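Local atomic coordinates of 1-acyl-sn-glycerol-3-phosphate acyltransferase (Thermotoga maritima, PDB entry 5KYM), a protein that transfers an acyl chain to 1-acyl-sn-glycerol 3-phosphate (lysophosphatidic acid), a step of phospholipid synthesis probably carried out at the membrane bilayer. Residues V64-S69 against V207-H212; P185-G190 against E232-G237. All coordinates share one frame; numbering follows the deposited sequence.

Both contacts are built on the same mixed sheet, whose strands 207-211 and 183-189 are neighbours. Contact 1 joins two strands within it, at an outer edge, and is only partly buried: backbone hydrogen bonds do most of the work, with apolar packing on one face and a mixture of apolar and charged side chains on the other. Contact 2 is more fully buried, where helix 223-243 rests on strand 183-189 and a single serine hydroxyl bonds the helix backbone among valines and a proline. The two meet directly: Ser187 O probably accepts a hydrogen bond from Lys210 N, and His212 NE2 probably hydrogen-bonds Ser187 OG at 2.7 Å.

Contact 1 of 2, residues V64-S69 against V207-H212; sequences VVVEGS and VFLKIH
Val65 and Glu67 pair with the backbone of strand 207-211 in a parallel ladder, each using both its N-H and its carbonyl. The bond from Val65 N to Val207 O is weak, with an angle of 127° at the hydrogen. Leu209 N then donates to Val65 O, Glu67 N to Leu209 O at 3.0 Å, and Ile211 N to Glu67 O at 2.8 Å, the last two nearly straight. Beyond the strand end, Gly68 has a positive phi, which favours glycine, and a side chain there would run into Ile211 O.

Apolar contacts lie on the face that carries Val64, Val66, Val207 and Leu209. CG1 of Val66 meets CD1 of Ile211 at 3.9 Å and CD1 of Leu209 at 4.3 Å. On the other face, the CB of Val65 comes to CD2 of the Phe208 ring at 3.9 Å.

Charged side chains share that second face. Lys210, with CG anti to the backbone N (chi1 177°) and the chain extended beyond, runs its CD past the carboxylate carbon CD of Glu67 at 3.7 Å, the two chains crossing at a slant. The two charges stay apart, OE1 of Glu67 lying 4.1 Å from NZ of Lys210; their salt bridges go instead to Arg244 and Glu240, respectively.

This in-register parallel pairing adds strand 64-67 as an outermost strand to the mixed sheet of the alpha-beta acyltransferase fold, and strand 207-211 continues the pairing to antiparallel strand 183-189. Helix 89-96 packs on the valine-leucine face through Phe96 and Leu92, while helix 223-243 reaches Phe208 and Lys210 through Leu241.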
loop_
_atom_site.group_PDB
_atom_site.type_symbol
_atom_site.label_atom_id
_atom_site.label_comp_id
_atom_site.label_asym_id
_atom_site.label_seq_id
_atom_site.Cartn_x
_atom_site.Cartn_y
_atom_site.Cartn_z
ATOM N N VAL A 64 10.327 -0.868 10.807
ATOM C CA VAL A 64 10.286 -1.012 9.366
ATOM C C VAL A 64 11.710 -0.860 8.819
ATOM O O VAL A 64 12.499 -0.159 9.384
ATOM C CB VAL A 64 9.300 0.012 8.771
ATOM C CG1 VAL A 64 9.267 -0.058 7.246
ATOM C CG2 VAL A 64 7.926 -0.263 9.287
ATOM N N VAL A 65 12.061 -1.527 7.740
ATOM C CA VAL A 65 13.401 -1.343 7.127
ATOM C C VAL A 65 13.219 -1.417 5.638
ATOM O O VAL A 65 12.687 -2.380 5.124
ATOM C CB VAL A 65 14.388 -2.467 7.545
ATOM C CG1 VAL A 65 15.695 -2.393 6.830
ATOM C CG2 VAL A 65 14.632 -2.418 9.019
ATOM N N VAL A 66 13.704 -0.382 4.959
ATOM C CA VAL A 66 13.415 -0.125 3.541
ATOM C C VAL A 66 14.687 -0.166 2.733
ATOM O O VAL A 66 15.654 0.508 3.038
ATOM C CB VAL A 66 12.810 1.264 3.337
ATOM C CG1 VAL A 66 12.164 1.322 1.984
ATOM C CG2 VAL A 66 11.750 1.510 4.377
ATOM N N GLU A 67 14.710 -0.927 1.676
ATOM C CA GLU A 67 15.787 -0.724 0.747
ATOM C C GLU A 67 15.248 -0.464 -0.629
ATOM O O GLU A 67 14.189 -0.911 -1.022
ATOM C CB GLU A 67 16.721 -1.872 0.828
ATOM C CG GLU A 67 16.111 -3.132 0.355
ATOM C CD GLU A 67 17.100 -4.234 0.335
ATOM O OE1 GLU A 67 17.986 -4.221 -0.580
ATOM O OE2 GLU A 67 16.943 -5.098 1.235
ATOM N N GLY A 68 16.013 0.308 -1.373
ATOM C CA GLY A 68 15.675 0.703 -2.743
ATOM C C GLY A 68 14.789 1.921 -2.827
ATOM O O GLY A 68 14.099 2.083 -3.809
ATOM N N SER A 69 14.810 2.775 -1.816
ATOM C CA SER A 69 14.153 4.078 -1.884
ATOM C C SER A 69 14.572 4.870 -3.097
ATOM O O SER A 69 13.748 5.470 -3.793
ATOM C CB SER A 69 14.422 4.885 -0.642
ATOM O OG SER A 69 13.992 4.134 0.484
ATOM N N VAL A 207 9.286 -5.480 10.107
ATOM C CA VAL A 207 8.805 -5.492 8.725
ATOM C C VAL A 207 9.958 -5.049 7.817
ATOM O O VAL A 207 10.686 -4.095 8.165
ATOM C CB VAL A 207 7.615 -4.546 8.568
ATOM C CG1 VAL A 207 7.119 -4.490 7.131
ATOM C CG2 VAL A 207 6.504 -4.985 9.500
ATOM N N PHE A 208 10.124 -5.735 6.690
ATOM C CA PHE A 208 11.075 -5.362 5.646
ATOM C C PHE A 208 10.367 -5.082 4.349
ATOM O O PHE A 208 9.400 -5.710 4.012
ATOM C CB PHE A 208 12.024 -6.512 5.374
ATOM C CG PHE A 208 12.820 -6.912 6.539
ATOM C CD1 PHE A 208 12.303 -7.794 7.467
ATOM C CD2 PHE A 208 14.066 -6.314 6.771
ATOM C CE1 PHE A 208 13.076 -8.151 8.569
ATOM C CE2 PHE A 208 14.831 -6.658 7.875
ATOM C CZ PHE A 208 14.344 -7.587 8.775
ATOM N N LEU A 209 10.935 -4.223 3.562
ATOM C CA LEU A 209 10.314 -3.706 2.365
ATOM C C LEU A 209 11.442 -3.564 1.391
ATOM O O LEU A 209 12.438 -2.933 1.711
ATOM C CB LEU A 209 9.741 -2.336 2.708
ATOM C CG LEU A 209 8.542 -1.889 1.948
ATOM C CD1 LEU A 209 8.224 -0.459 2.389
ATOM C CD2 LEU A 209 8.914 -1.928 0.500
ATOM N N LYS A 210 11.344 -4.173 0.228
ATOM C CA LYS A 210 12.363 -3.988 -0.824
ATOM C C LYS A 210 11.727 -3.411 -2.117
ATOM O O LYS A 210 10.917 -4.056 -2.781
ATOM C CB LYS A 210 13.100 -5.295 -1.102
ATOM C CG LYS A 210 14.112 -5.183 -2.225
ATOM C CD LYS A 210 15.202 -6.217 -2.142
ATOM C CE LYS A 210 16.001 -6.185 -3.419
ATOM N NZ LYS A 210 17.094 -7.165 -3.267
ATOM N N ILE A 211 12.172 -2.203 -2.446
ATOM C CA ILE A 211 11.764 -1.492 -3.620
ATOM C C ILE A 211 12.752 -1.779 -4.759
ATOM O O ILE A 211 13.931 -1.558 -4.625
ATOM C CB ILE A 211 11.716 0.001 -3.327
ATOM C CG1 ILE A 211 10.902 0.284 -2.059
ATOM C CG2 ILE A 211 10.977 0.696 -4.456
ATOM C CD1 ILE A 211 10.812 1.756 -1.649
ATOM N N HIS A 212 12.248 -2.277 -5.878
ATOM C CA HIS A 212 13.003 -2.730 -7.018
ATOM C C HIS A 212 13.024 -1.681 -8.129
ATOM O O HIS A 212 12.340 -0.673 -8.053
ATOM C CB HIS A 212 12.315 -3.958 -7.566
ATOM C CG HIS A 212 12.235 -5.110 -6.610
ATOM N ND1 HIS A 212 13.340 -5.787 -6.173
ATOM C CD2 HIS A 212 11.180 -5.729 -6.044
ATOM C CE1 HIS A 212 12.973 -6.753 -5.351
ATOM N NE2 HIS A 212 11.665 -6.745 -5.265
#

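Contact 2 of 2, residues P185-G190 against E232-G237; sequences PVSIWG and EVVKRG
Strand 185-189 and helix 232-237 run in nearly the same direction, their axes inclined by 27° and 7.0 Å apart at the closest point. Backbones come nearest at Ser187 and Val234, whose CA atoms are 5.1 Å apart.

The polar link is made by Ser187, whose OG donates to Val234 O at 2.8 Å. The hydroxyl approaches in the carbonyl plane, on a lone pair, with a C=O...OG angle of 118°, well off the line of the carbonyl. With OG anti to its own carbonyl carbon (chi1 -51°), the hydroxyl also lies beside CA of Gly237; a side chain at that glycine would collide with it. His212 NE2 is a second hydrogen-bond partner of this buried oxygen. Without the hydroxyl, as with an alanine here, Val234 O would probably lose this bond and His212 NE2 its hydroxyl partner.

Next to the serine, CB of Pro185 makes apolar contact with CG1 of Val233 at 3.8 Å and, a little farther off, with CG2 of Val234. The other methyl of Val234, CG1, lies against the Val186 carbonyl oxygen.

Helix 223-243 thus lies over the Pro185 and Ser187 side of the sheet, extending along the strand to Trp189 through Val238 and Leu241. From the same strand, Val186 packs on neighbouring strand 79-82 and Ile188 turns to helix 89-96. With helix 223-243 on one side and helix 89-96 on the other, the strand is sandwiched between helices in an alpha-beta fold.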
loop_
_atom_site.group_PDB
_atom_site.type_symbol
_atom_site.label_atom_id
_atom_site.label_comp_id
_atom_site.label_asym_id
_atom_site.label_seq_id
_atom_site.Cartn_x
_atom_site.Cartn_y
_atom_site.Cartn_z
ATOM N N PRO A 185 8.076 -2.500 -8.851
ATOM C CA PRO A 185 7.867 -3.721 -8.102
ATOM C C PRO A 185 8.335 -3.602 -6.672
ATOM O O PRO A 185 9.392 -3.059 -6.477
ATOM C CB PRO A 185 8.720 -4.739 -8.844
ATOM C CG PRO A 185 8.841 -4.191 -10.189
ATOM C CD PRO A 185 9.018 -2.719 -9.934
ATOM N N VAL A 186 7.558 -4.124 -5.712
ATOM C CA VAL A 186 7.893 -4.018 -4.289
ATOM C C VAL A 186 7.698 -5.344 -3.624
ATOM O O VAL A 186 6.746 -5.968 -3.914
ATOM C CB VAL A 186 6.999 -2.993 -3.573
ATOM C CG1 VAL A 186 7.177 -3.071 -2.075
ATOM C CG2 VAL A 186 7.364 -1.617 -4.068
ATOM N N SER A 187 8.574 -5.747 -2.718
ATOM C CA SER A 187 8.398 -6.992 -2.008
ATOM C C SER A 187 8.286 -6.662 -0.530
ATOM O O SER A 187 9.111 -5.906 0.013
ATOM C CB SER A 187 9.603 -7.877 -2.211
ATOM O OG SER A 187 9.944 -8.033 -3.567
ATOM N N ILE A 188 7.278 -7.238 0.124
ATOM C CA ILE A 188 6.950 -6.968 1.530
ATOM C C ILE A 188 7.173 -8.263 2.291
ATOM O O ILE A 188 6.638 -9.336 1.878
ATOM C CB ILE A 188 5.475 -6.644 1.670
ATOM C CG1 ILE A 188 5.126 -5.352 0.909
ATOM C CG2 ILE A 188 5.094 -6.527 3.151
ATOM C CD1 ILE A 188 3.661 -4.918 0.982
ATOM N N TRP A 189 7.959 -8.213 3.373
ATOM C CA TRP A 189 8.025 -9.345 4.252
ATOM C C TRP A 189 7.955 -8.990 5.698
ATOM O O TRP A 189 8.705 -8.173 6.139
ATOM C CB TRP A 189 9.311 -10.061 4.060
ATOM C CG TRP A 189 9.319 -11.334 4.881
ATOM C CD1 TRP A 189 10.069 -11.627 5.936
ATOM C CD2 TRP A 189 8.478 -12.465 4.661
ATOM N NE1 TRP A 189 9.777 -12.876 6.396
ATOM C CE2 TRP A 189 8.784 -13.412 5.637
ATOM C CE3 TRP A 189 7.481 -12.750 3.715
ATOM C CZ2 TRP A 189 8.123 -14.620 5.741
ATOM C CZ3 TRP A 189 6.820 -13.954 3.811
ATOM C CH2 TRP A 189 7.138 -14.874 4.825
ATOM N N GLY A 190 7.086 -9.659 6.447
ATOM C CA GLY A 190 6.875 -9.422 7.892
ATOM C C GLY A 190 5.528 -8.823 8.347
ATOM O O GLY A 190 5.187 -8.925 9.492
ATOM N N GLU A 232 8.288 -12.543 -10.954
ATOM C CA GLU A 232 9.573 -13.144 -10.496
ATOM C C GLU A 232 10.306 -12.171 -9.683
ATOM O O GLU A 232 10.802 -12.558 -8.630
ATOM C CB GLU A 232 10.519 -13.745 -11.562
ATOM C CG GLU A 232 10.190 -15.193 -12.029
ATOM C CD GLU A 232 9.162 -15.985 -11.163
ATOM O OE1 GLU A 232 9.581 -16.635 -10.150
ATOM O OE2 GLU A 232 7.937 -15.963 -11.496
ATOM N N VAL A 233 10.341 -10.915 -10.124
ATOM C CA VAL A 233 11.037 -9.837 -9.350
ATOM C C VAL A 233 10.540 -9.721 -7.897
ATOM O O VAL A 233 11.337 -9.721 -6.953
ATOM C CB VAL A 233 10.930 -8.445 -10.031
ATOM C CG1 VAL A 233 11.497 -7.364 -9.120
ATOM C CG2 VAL A 233 11.646 -8.441 -11.385
ATOM N N VAL A 234 9.231 -9.640 -7.755
ATOM C CA VAL A 234 8.626 -9.479 -6.458
ATOM C C VAL A 234 8.902 -10.719 -5.625
ATOM O O VAL A 234 9.369 -10.602 -4.470
ATOM C CB VAL A 234 7.108 -9.223 -6.513
ATOM C CG1 VAL A 234 6.601 -9.068 -5.079
ATOM C CG2 VAL A 234 6.781 -7.968 -7.305
ATOM N N LYS A 235 8.630 -11.884 -6.225
ATOM C CA LYS A 235 8.818 -13.148 -5.533
ATOM C C LYS A 235 10.207 -13.353 -4.992
ATOM O O LYS A 235 10.346 -13.796 -3.855
ATOM C CB LYS A 235 8.437 -14.340 -6.406
ATOM C CG LYS A 235 6.989 -14.723 -6.283
ATOM C CD LYS A 235 6.785 -15.885 -7.200
ATOM C CE LYS A 235 5.331 -16.345 -7.193
ATOM N NZ LYS A 235 5.207 -17.661 -7.914
ATOM N N ARG A 236 11.207 -13.049 -5.812
ATOM C CA ARG A 236 12.601 -13.210 -5.425
ATOM C C ARG A 236 12.918 -12.314 -4.239
ATOM O O ARG A 236 13.704 -12.678 -3.377
ATOM C CB ARG A 236 13.576 -12.952 -6.589
ATOM C CG ARG A 236 15.009 -13.395 -6.270
ATOM C CD ARG A 236 15.968 -13.384 -7.474
ATOM N NE ARG A 236 15.878 -12.163 -8.311
ATOM C CZ ARG A 236 15.166 -12.008 -9.446
ATOM N NH1 ARG A 236 14.419 -12.996 -9.971
ATOM N NH2 ARG A 236 15.193 -10.831 -10.074
ATOM N N GLY A 237 12.301 -11.144 -4.199
ATOM C CA GLY A 237 12.477 -10.251 -3.076
ATOM C C GLY A 237 12.018 -10.872 -1.783
ATOM O O GLY A 237 12.729 -10.882 -0.770
#